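Local coordinates for eukaryotic peptide chain release factor GTP-binding subunit (Schizosaccharomyces pombe, PDB 1R5B), which belongs to the translational GTP-binding proteins, combining an elongation factor Tu-like P-loop domain with two further domains built mainly of beta strands, at residues Y39-V44 and Y115-H120; V44-I49 and A145-L150; L175-G180 and A218-K223; V270-I275 and I293-I298. One frame throughout, in Å; residues are numbered along the deposited sequence.

Contact 1: Y39-V44 and Y115-H120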
# COMPACT_ATOMS: atom_id res chain seq x y z
N TYR A 39 14.36 3.96 0.72
CA TYR A 39 12.96 3.57 0.83
C TYR A 39 12.50 2.91 -0.48
O TYR A 39 12.08 3.59 -1.43
CB TYR A 39 12.09 4.79 1.18
CG TYR A 39 12.61 5.69 2.31
CD1 TYR A 39 12.85 7.05 2.10
CD2 TYR A 39 12.85 5.19 3.60
CE1 TYR A 39 13.31 7.90 3.13
CE2 TYR A 39 13.32 6.03 4.63
CZ TYR A 39 13.54 7.38 4.38
OH TYR A 39 13.98 8.21 5.38
N GLY A 40 12.59 1.58 -0.54
CA GLY A 40 12.22 0.83 -1.73
C GLY A 40 10.71 0.78 -1.96
O GLY A 40 9.93 1.02 -1.02
N LYS A 41 10.32 0.46 -3.20
CA LYS A 41 8.91 0.29 -3.58
C LYS A 41 8.17 -0.78 -2.76
O LYS A 41 8.73 -1.81 -2.40
CB LYS A 41 8.80 -0.08 -5.06
CG LYS A 41 9.18 1.05 -6.00
CD LYS A 41 9.35 0.57 -7.43
CE LYS A 41 10.04 1.62 -8.30
NZ LYS A 41 9.15 2.12 -9.36
N GLU A 42 6.89 -0.53 -2.48
CA GLU A 42 6.06 -1.44 -1.68
C GLU A 42 5.74 -2.72 -2.44
O GLU A 42 5.24 -2.66 -3.55
CB GLU A 42 4.76 -0.73 -1.27
CG GLU A 42 3.76 -1.59 -0.49
CD GLU A 42 2.41 -0.91 -0.28
OE1 GLU A 42 2.16 0.16 -0.88
OE2 GLU A 42 1.59 -1.44 0.50
N HIS A 43 6.00 -3.87 -1.83
CA HIS A 43 5.69 -5.16 -2.45
C HIS A 43 4.22 -5.46 -2.30
O HIS A 43 3.69 -5.36 -1.19
CB HIS A 43 6.46 -6.30 -1.80
CG HIS A 43 7.92 -6.29 -2.11
ND1 HIS A 43 8.68 -5.14 -2.10
CD2 HIS A 43 8.77 -7.31 -2.40
CE1 HIS A 43 9.94 -5.45 -2.39
NE2 HIS A 43 10.02 -6.75 -2.57
N VAL A 44 3.60 -5.87 -3.40
CA VAL A 44 2.19 -6.21 -3.47
C VAL A 44 2.01 -7.51 -4.25
O VAL A 44 2.76 -7.77 -5.18
CB VAL A 44 1.41 -5.08 -4.18
CG1 VAL A 44 -0.05 -5.38 -4.25
CG2 VAL A 44 1.64 -3.78 -3.45
N TYR A 115 7.22 -10.33 -11.87
CA TYR A 115 6.69 -9.14 -11.23
C TYR A 115 6.78 -7.93 -12.17
O TYR A 115 7.50 -7.95 -13.16
CB TYR A 115 7.46 -8.87 -9.93
CG TYR A 115 8.89 -8.41 -10.12
CD1 TYR A 115 9.19 -7.07 -10.36
CD2 TYR A 115 9.96 -9.32 -10.06
CE1 TYR A 115 10.51 -6.64 -10.54
CE2 TYR A 115 11.29 -8.89 -10.23
CZ TYR A 115 11.55 -7.55 -10.47
OH TYR A 115 12.85 -7.11 -10.66
N PHE A 116 6.07 -6.86 -11.83
CA PHE A 116 6.16 -5.61 -12.56
C PHE A 116 6.05 -4.41 -11.61
O PHE A 116 5.61 -4.55 -10.49
CB PHE A 116 5.09 -5.53 -13.63
CG PHE A 116 3.69 -5.50 -13.10
CD1 PHE A 116 3.04 -4.29 -12.89
CD2 PHE A 116 3.01 -6.67 -12.82
CE1 PHE A 116 1.74 -4.24 -12.42
CE2 PHE A 116 1.70 -6.63 -12.34
CZ PHE A 116 1.07 -5.41 -12.14
N GLU A 117 6.43 -3.23 -12.08
CA GLU A 117 6.48 -2.06 -11.22
C GLU A 117 5.72 -0.87 -11.76
O GLU A 117 5.62 -0.67 -12.96
CB GLU A 117 7.92 -1.62 -10.96
CG GLU A 117 8.82 -2.70 -10.39
CD GLU A 117 10.08 -2.13 -9.75
OE1 GLU A 117 10.38 -0.95 -9.99
OE2 GLU A 117 10.76 -2.86 -9.01
N THR A 118 5.17 -0.11 -10.82
CA THR A 118 4.66 1.23 -11.03
C THR A 118 5.54 2.15 -10.19
O THR A 118 6.53 1.69 -9.61
CB THR A 118 3.22 1.29 -10.54
OG1 THR A 118 3.14 0.90 -9.15
CG2 THR A 118 2.35 0.29 -11.30
N GLU A 119 5.18 3.43 -10.09
CA GLU A 119 6.05 4.42 -9.44
C GLU A 119 6.30 4.04 -7.98
O GLU A 119 7.43 4.09 -7.52
CB GLU A 119 5.44 5.82 -9.53
CG GLU A 119 6.38 6.96 -9.13
CD GLU A 119 5.68 8.30 -8.93
OE1 GLU A 119 6.34 9.29 -8.54
OE2 GLU A 119 4.45 8.38 -9.17
N HIS A 120 5.25 3.62 -7.26
CA HIS A 120 5.36 3.36 -5.83
C HIS A 120 5.39 1.88 -5.43
O HIS A 120 5.66 1.58 -4.28
CB HIS A 120 4.22 4.05 -5.08
CG HIS A 120 4.12 5.52 -5.35
ND1 HIS A 120 5.07 6.42 -4.91
CD2 HIS A 120 3.18 6.24 -5.99
CE1 HIS A 120 4.72 7.64 -5.28
NE2 HIS A 120 3.57 7.56 -5.93
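E42 N donates to H120 O (3.0 Å, 156° at the hydrogen), one backbone bond that brings the start of strand 42-50 against the turn after strand 115-117, with the CA atoms of K41 and H120 5.2 Å apart. The rest of the contact is largely the work of K41. With CG anti to its carbonyl carbon (chi1 -69°), the chain leaves the H120 carbonyl, reaches out extended as far as CE, and then bends so that NZ meets two successive carbonyls of the turn. K41 NZ donates to T118 O (2.7 Å), tilted from that carbonyl plane, and less favourably to E119 O (3.2 Å), which it approaches from above the plane. The turn links strands 115-117 and 121-125, an antiparallel hairpin at the edge of the mixed sheet of the P-loop domain, and strand 121-125 runs parallel to strand 42-50. E117 crosses K41 at about a right angle: its OE1 comes 3.1 Å from K41 CE and forms a rather long salt bridge of 3.4 Å to K41 NZ, while OE2 pairs with R122. The carboxylate of E42 is engaged elsewhere, by R121 and K269. D261 accepts from H120 N and also bonds the T118 hydroxyl.

Contact 2: V44-I49 and A145-L150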
# COMPACT_ATOMS: atom_id res chain seq x y z
N VAL A 44 3.60 -5.87 -3.40
CA VAL A 44 2.19 -6.21 -3.47
C VAL A 44 2.01 -7.51 -4.25
O VAL A 44 2.76 -7.77 -5.18
CB VAL A 44 1.41 -5.08 -4.18
CG1 VAL A 44 -0.05 -5.38 -4.25
CG2 VAL A 44 1.64 -3.78 -3.45
N ASN A 45 1.05 -8.33 -3.84
CA ASN A 45 0.71 -9.56 -4.55
C ASN A 45 -0.57 -9.36 -5.32
O ASN A 45 -1.57 -8.90 -4.76
CB ASN A 45 0.50 -10.71 -3.56
CG ASN A 45 1.79 -11.18 -2.90
OD1 ASN A 45 1.75 -11.78 -1.83
ND2 ASN A 45 2.91 -10.92 -3.52
N ILE A 46 -0.54 -9.70 -6.59
CA ILE A 46 -1.69 -9.51 -7.47
C ILE A 46 -1.98 -10.79 -8.22
O ILE A 46 -1.06 -11.49 -8.65
CB ILE A 46 -1.45 -8.33 -8.44
CG1 ILE A 46 -2.71 -8.00 -9.22
CG2 ILE A 46 -0.30 -8.62 -9.38
CD1 ILE A 46 -2.67 -6.64 -9.87
N VAL A 47 -3.25 -11.11 -8.36
CA VAL A 47 -3.66 -12.30 -9.09
C VAL A 47 -4.69 -11.90 -10.13
O VAL A 47 -5.56 -11.07 -9.86
CB VAL A 47 -4.21 -13.38 -8.15
CG1 VAL A 47 -5.49 -12.93 -7.43
CG2 VAL A 47 -4.45 -14.66 -8.92
N PHE A 48 -4.57 -12.47 -11.32
CA PHE A 48 -5.49 -12.22 -12.42
C PHE A 48 -6.37 -13.44 -12.64
O PHE A 48 -5.90 -14.58 -12.62
CB PHE A 48 -4.71 -11.90 -13.70
CG PHE A 48 -4.10 -10.54 -13.70
CD1 PHE A 48 -2.98 -10.27 -12.95
CD2 PHE A 48 -4.66 -9.51 -14.43
CE1 PHE A 48 -2.42 -9.01 -12.94
CE2 PHE A 48 -4.10 -8.25 -14.42
CZ PHE A 48 -2.98 -8.00 -13.68
N ILE A 49 -7.66 -13.19 -12.84
CA ILE A 49 -8.68 -14.23 -12.98
C ILE A 49 -9.52 -13.97 -14.23
O ILE A 49 -9.76 -12.82 -14.59
CB ILE A 49 -9.59 -14.24 -11.73
CG1 ILE A 49 -8.76 -14.47 -10.47
CG2 ILE A 49 -10.68 -15.30 -11.85
CD1 ILE A 49 -9.58 -14.52 -9.20
N ALA A 145 -3.33 -12.99 -2.05
CA ALA A 145 -3.35 -11.85 -2.95
C ALA A 145 -3.75 -10.57 -2.22
O ALA A 145 -4.55 -10.60 -1.31
CB ALA A 145 -4.30 -12.10 -4.09
N ASP A 146 -3.15 -9.45 -2.60
CA ASP A 146 -3.61 -8.13 -2.18
C ASP A 146 -4.68 -7.60 -3.11
O ASP A 146 -5.58 -6.89 -2.67
CB ASP A 146 -2.46 -7.13 -2.16
CG ASP A 146 -1.42 -7.45 -1.11
OD1 ASP A 146 -1.78 -7.57 0.08
OD2 ASP A 146 -0.23 -7.62 -1.37
N ILE A 147 -4.56 -7.93 -4.39
CA ILE A 147 -5.43 -7.39 -5.43
C ILE A 147 -5.86 -8.53 -6.34
O ILE A 147 -5.05 -9.34 -6.75
CB ILE A 147 -4.67 -6.35 -6.26
CG1 ILE A 147 -4.22 -5.15 -5.41
CG2 ILE A 147 -5.53 -5.86 -7.42
CD1 ILE A 147 -3.08 -4.34 -6.06
N GLY A 148 -7.14 -8.60 -6.65
CA GLY A 148 -7.69 -9.55 -7.59
C GLY A 148 -8.22 -8.78 -8.77
O GLY A 148 -8.95 -7.81 -8.58
N VAL A 149 -7.81 -9.16 -9.97
CA VAL A 149 -8.27 -8.51 -11.19
C VAL A 149 -9.03 -9.54 -12.02
O VAL A 149 -8.45 -10.53 -12.47
CB VAL A 149 -7.10 -7.96 -12.02
CG1 VAL A 149 -7.64 -7.25 -13.28
CG2 VAL A 149 -6.25 -6.98 -11.20
N LEU A 150 -10.34 -9.34 -12.17
CA LEU A 150 -11.16 -10.21 -13.02
C LEU A 150 -11.17 -9.60 -14.42
O LEU A 150 -11.62 -8.47 -14.58
CB LEU A 150 -12.58 -10.34 -12.45
CG LEU A 150 -13.61 -11.11 -13.27
CD1 LEU A 150 -13.21 -12.56 -13.40
CD2 LEU A 150 -14.98 -11.01 -12.61
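V44 and N45 receive the side chain of D146 at the entry to a parallel strand pair. D146 CB rests 3.6 Å from V44 CG1 and also near N45 O; CG, anti to the carbonyl carbon (chi1 -67°), is directed at the backbone of N45; OD2 ends 2.9 Å from N45 N in a nearly straight bond (173°), met on the anti side of the carboxylate. The same OD2 has a salt bridge to R268, a buried carboxylate oxygen thus being shared by an amide and a guanidinium. D146 N and I147 N both donate to N45 O, the former at 2.7 Å. From there the parallel ladder is regular, through V47 N to I147 O, V149 N to V47 O and I49 N to V149 O, and the two short strand segments cross at -20°, the usual twist of a parallel pair. On one face V149 sets its CB over the F48 ring, 4.1 Å from the centroid, in a CH-pi contact, and its CG2 meets I46 CD1 at 3.8 Å. On the other, V47 CG1 touches A145 CB at 3.6 Å. In this central part of the P-loop domain sheet, helix 56-66 packs on F48, helix 169-178 packs on I49 and L150, and strand 121-125 adjoins strand 42-50 on its other edge.

Contact 3: L175-G180 and A218-K223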
# COMPACT_ATOMS: atom_id res chain seq x y z
N LEU A 175 -14.24 -17.82 -7.36
CA LEU A 175 -12.81 -17.97 -7.16
C LEU A 175 -12.22 -16.73 -6.50
O LEU A 175 -11.43 -16.85 -5.58
CB LEU A 175 -12.10 -18.26 -8.48
CG LEU A 175 -10.63 -18.67 -8.41
CD1 LEU A 175 -10.46 -19.94 -7.59
CD2 LEU A 175 -10.07 -18.84 -9.82
N ALA A 176 -12.63 -15.55 -6.94
CA ALA A 176 -12.12 -14.32 -6.35
C ALA A 176 -12.48 -14.22 -4.86
O ALA A 176 -11.66 -13.80 -4.05
CB ALA A 176 -12.64 -13.12 -7.10
N ARG A 177 -13.71 -14.60 -4.53
CA ARG A 177 -14.16 -14.62 -3.15
C ARG A 177 -13.36 -15.65 -2.33
O ARG A 177 -12.89 -15.34 -1.24
CB ARG A 177 -15.68 -14.90 -3.08
CG ARG A 177 -16.43 -14.20 -1.94
CD ARG A 177 -16.19 -12.67 -1.79
NE ARG A 177 -17.40 -11.90 -2.02
CZ ARG A 177 -17.56 -10.60 -1.74
NH1 ARG A 177 -16.58 -9.85 -1.23
NH2 ARG A 177 -18.72 -10.03 -1.99
N THR A 178 -13.18 -16.85 -2.88
CA THR A 178 -12.34 -17.86 -2.24
C THR A 178 -10.88 -17.40 -2.00
O THR A 178 -10.23 -17.86 -1.06
CB THR A 178 -12.36 -19.15 -3.06
OG1 THR A 178 -13.69 -19.66 -3.11
CG2 THR A 178 -11.58 -20.27 -2.38
N GLN A 179 -10.38 -16.49 -2.84
CA GLN A 179 -9.03 -15.94 -2.72
C GLN A 179 -8.96 -14.71 -1.79
O GLN A 179 -7.92 -14.04 -1.73
CB GLN A 179 -8.50 -15.53 -4.10
CG GLN A 179 -8.27 -16.68 -5.04
CD GLN A 179 -6.95 -17.38 -4.78
OE1 GLN A 179 -5.88 -16.83 -5.08
NE2 GLN A 179 -7.02 -18.59 -4.23
N GLY A 180 -10.05 -14.39 -1.10
CA GLY A 180 -10.05 -13.33 -0.11
C GLY A 180 -10.18 -11.96 -0.74
O GLY A 180 -9.99 -10.96 -0.06
N ALA A 218 -21.98 -13.94 -5.92
CA ALA A 218 -20.87 -13.80 -4.98
C ALA A 218 -20.94 -12.62 -4.03
O ALA A 218 -19.99 -12.35 -3.34
CB ALA A 218 -19.54 -13.76 -5.75
N GLY A 219 -22.07 -11.93 -3.96
CA GLY A 219 -22.28 -10.92 -2.94
C GLY A 219 -21.62 -9.57 -3.11
O GLY A 219 -21.87 -8.69 -2.30
N TYR A 220 -20.80 -9.39 -4.14
CA TYR A 220 -20.13 -8.10 -4.36
C TYR A 220 -21.15 -6.97 -4.55
O TYR A 220 -21.97 -7.02 -5.45
CB TYR A 220 -19.20 -8.14 -5.58
CG TYR A 220 -18.02 -9.04 -5.41
CD1 TYR A 220 -17.97 -10.29 -6.01
CD2 TYR A 220 -16.93 -8.65 -4.62
CE1 TYR A 220 -16.87 -11.13 -5.83
CE2 TYR A 220 -15.82 -9.48 -4.45
CZ TYR A 220 -15.79 -10.71 -5.05
OH TYR A 220 -14.70 -11.54 -4.88
N ASN A 221 -21.09 -5.97 -3.66
CA ASN A 221 -21.85 -4.72 -3.81
C ASN A 221 -21.01 -3.79 -4.67
O ASN A 221 -19.90 -3.41 -4.27
CB ASN A 221 -22.13 -4.11 -2.42
CG ASN A 221 -22.72 -2.71 -2.48
OD1 ASN A 221 -23.76 -2.44 -1.88
ND2 ASN A 221 -22.05 -1.80 -3.18
N SER A 222 -21.52 -3.40 -5.83
CA SER A 222 -20.65 -2.78 -6.85
C SER A 222 -20.27 -1.33 -6.51
O SER A 222 -19.17 -0.88 -6.86
CB SER A 222 -21.27 -2.87 -8.26
OG SER A 222 -20.69 -3.92 -9.01
N LYS A 223 -21.16 -0.63 -5.82
CA LYS A 223 -20.91 0.75 -5.43
C LYS A 223 -19.68 0.91 -4.53
O LYS A 223 -18.95 1.89 -4.68
CB LYS A 223 -22.15 1.35 -4.75
CG LYS A 223 -22.11 2.89 -4.59
CD LYS A 223 -23.04 3.62 -5.58
CE LYS A 223 -23.23 5.10 -5.21
NZ LYS A 223 -24.55 5.62 -5.70
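R177 lays its guanidinium flat on the ring of Y220, centres 3.6 Å apart and planes within 14°, and this stack is the tight heart of the contact. The arginine chain bends at chi2 and chi3 to fold across the ring, the two side chains sliding past each other in opposite directions; R177 NH1 comes 3.3 Å from Y220 CE2. Within the guanidinium plane, R177 NE (2.9 Å) and NH2 (3.0 Å) both grip A218 O side-on, and the carbonyl points almost straight at NE. At the hydroxyl end of the ring, A176 CB meets Y220 OH at 3.4 Å, and the hydroxyl is bonded to I181 O just beyond the helix. Y220 and A176 are buried on this inner side, whereas at the rim the outer side of R177, with A218 and G219, is partly exposed; all three touch a crystal neighbour, so the lattice may influence it. Helix 169-178 ends here in a Schellman motif with G180 as its C-prime residue, and the contact joins that end to the turn following helix 200-218. Chemically, the two bonds fix the rotation of the cation while the aromatic face supports it by cation-pi attraction. A218 O, taking two N-H groups from one cation, would probably be polarised by it.

Contact 4: V270-I275 and I293-I298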
# COMPACT_ATOMS: atom_id res chain seq x y z
N VAL A 270 -5.27 -4.84 4.82
CA VAL A 270 -6.60 -4.67 5.41
C VAL A 270 -6.84 -5.67 6.55
O VAL A 270 -7.50 -5.35 7.54
CB VAL A 270 -7.72 -4.85 4.35
CG1 VAL A 270 -9.13 -4.90 5.01
CG2 VAL A 270 -7.67 -3.74 3.31
N ASN A 271 -6.31 -6.87 6.39
CA ASN A 271 -6.57 -7.99 7.30
C ASN A 271 -5.51 -8.10 8.38
O ASN A 271 -5.60 -8.95 9.26
CB ASN A 271 -6.65 -9.29 6.50
CG ASN A 271 -7.94 -9.38 5.67
OD1 ASN A 271 -7.90 -9.61 4.48
ND2 ASN A 271 -9.07 -9.19 6.32
N ALA A 272 -4.52 -7.22 8.31
CA ALA A 272 -3.50 -7.11 9.33
C ALA A 272 -4.08 -6.43 10.56
O ALA A 272 -5.11 -5.76 10.48
CB ALA A 272 -2.33 -6.29 8.79
N PRO A 273 -3.40 -6.54 11.69
CA PRO A 273 -3.81 -5.80 12.90
C PRO A 273 -3.90 -4.30 12.65
O PRO A 273 -3.06 -3.76 11.94
CB PRO A 273 -2.69 -6.10 13.90
CG PRO A 273 -2.03 -7.36 13.39
CD PRO A 273 -2.17 -7.34 11.90
N PHE A 274 -4.89 -3.64 13.23
CA PHE A 274 -5.07 -2.20 13.11
C PHE A 274 -3.83 -1.46 13.63
O PHE A 274 -3.29 -1.80 14.69
CB PHE A 274 -6.32 -1.79 13.91
CG PHE A 274 -6.63 -0.30 13.90
CD1 PHE A 274 -6.99 0.35 12.74
CD2 PHE A 274 -6.60 0.43 15.08
CE1 PHE A 274 -7.30 1.73 12.74
CE2 PHE A 274 -6.92 1.80 15.09
CZ PHE A 274 -7.26 2.45 13.92
N ILE A 275 -3.38 -0.48 12.86
CA ILE A 275 -2.30 0.42 13.25
C ILE A 275 -2.62 1.83 12.73
O ILE A 275 -2.85 1.99 11.55
CB ILE A 275 -0.97 -0.03 12.64
CG1 ILE A 275 -0.63 -1.46 13.09
CG2 ILE A 275 0.13 0.98 13.02
CD1 ILE A 275 0.59 -2.07 12.43
N ILE A 293 -4.66 5.54 8.89
CA ILE A 293 -4.57 4.12 9.21
C ILE A 293 -3.48 3.49 8.34
O ILE A 293 -3.52 3.58 7.13
CB ILE A 293 -5.91 3.44 8.98
CG1 ILE A 293 -6.99 4.13 9.82
CG2 ILE A 293 -5.81 1.97 9.37
CD1 ILE A 293 -8.40 3.63 9.56
N GLU A 294 -2.47 2.91 8.98
CA GLU A 294 -1.35 2.28 8.26
C GLU A 294 -1.59 0.81 7.96
O GLU A 294 -1.07 0.29 6.98
CB GLU A 294 -0.05 2.43 9.04
CG GLU A 294 0.38 3.88 9.19
CD GLU A 294 0.63 4.59 7.87
OE1 GLU A 294 1.01 3.94 6.86
OE2 GLU A 294 0.45 5.82 7.86
N ALA A 295 -2.40 0.17 8.78
CA ALA A 295 -2.72 -1.22 8.59
C ALA A 295 -4.06 -1.51 9.21
O ALA A 295 -4.46 -0.88 10.18
CB ALA A 295 -1.64 -2.09 9.25
N GLY A 296 -4.74 -2.50 8.66
CA GLY A 296 -5.92 -3.10 9.27
C GLY A 296 -7.16 -2.28 9.05
O GLY A 296 -7.22 -1.47 8.13
N SER A 297 -8.15 -2.49 9.89
CA SER A 297 -9.42 -1.77 9.76
C SER A 297 -10.02 -1.47 11.13
O SER A 297 -9.60 -2.02 12.14
CB SER A 297 -10.40 -2.60 8.94
OG SER A 297 -10.85 -3.69 9.70
N ILE A 298 -11.03 -0.61 11.16
CA ILE A 298 -11.67 -0.21 12.41
C ILE A 298 -13.18 0.00 12.18
O ILE A 298 -13.58 0.60 11.18
CB ILE A 298 -10.95 1.05 12.98
CG1 ILE A 298 -11.40 1.38 14.40
CG2 ILE A 298 -11.20 2.28 12.11
CD1 ILE A 298 -10.78 0.54 15.42
O HOH W 1 -9.28 -5.74 9.54
O HOH W 2 -7.52 -4.99 11.60
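F274 presents one ring face to I298, whose CB stands over it in a CH-pi contact, 4.1 Å from the centroid and 26° off the normal. In the ring plane, I293 CD1 meets the edge at F274 CE1 (3.9 Å), and I293 CG2 approaches the same atom obliquely. CG of F274 is anti to the backbone N (chi1 179°), which swings the ring across toward both isoleucines; L352 of strand 351-353 packs on it as well. Beside the ring the backbones meet in a single antiparallel bridge, I275 with A295, at a classic beta bulge, E294 and A295 together facing I275. I275 O accepts from E294 N at 2.8 Å and more weakly from A295 N, and I275 N returns a bond to A295 O at 2.9 Å. The bulge lies where strand 275-283 opens the all-beta domain that follows the P-loop domain. Past it G296, at positive phi, a conformation that favours glycine, brings its CA close to two carbonyls, 3.2 Å from V270 O and 3.0 Å from A272 O. Two waters bridge the segments: one joins V270 O to S297 OG, the other donates to A272 O and accepts from S297 N (3.1 Å).

Contacts 1 and 2 share V44 and lie along the same strand, 42-50, with centres about 15 Å apart; they also touch directly, F116 CE2 packing 4.1 Å from I46 CG2. The far end of contact 2 meets contact 3, I49 CD1 lying 3.8 Å from A176 CA, so the first three form a continuous path from the edge hairpin through the sheet to helix 169-178. The side chain of I49 also touches residues whose sequence and geometry fit a P-loop. Contact 4 stands apart in the next domain, its centre about 20 Å from that of contact 3, although their nearest atoms are only about 5 Å apart.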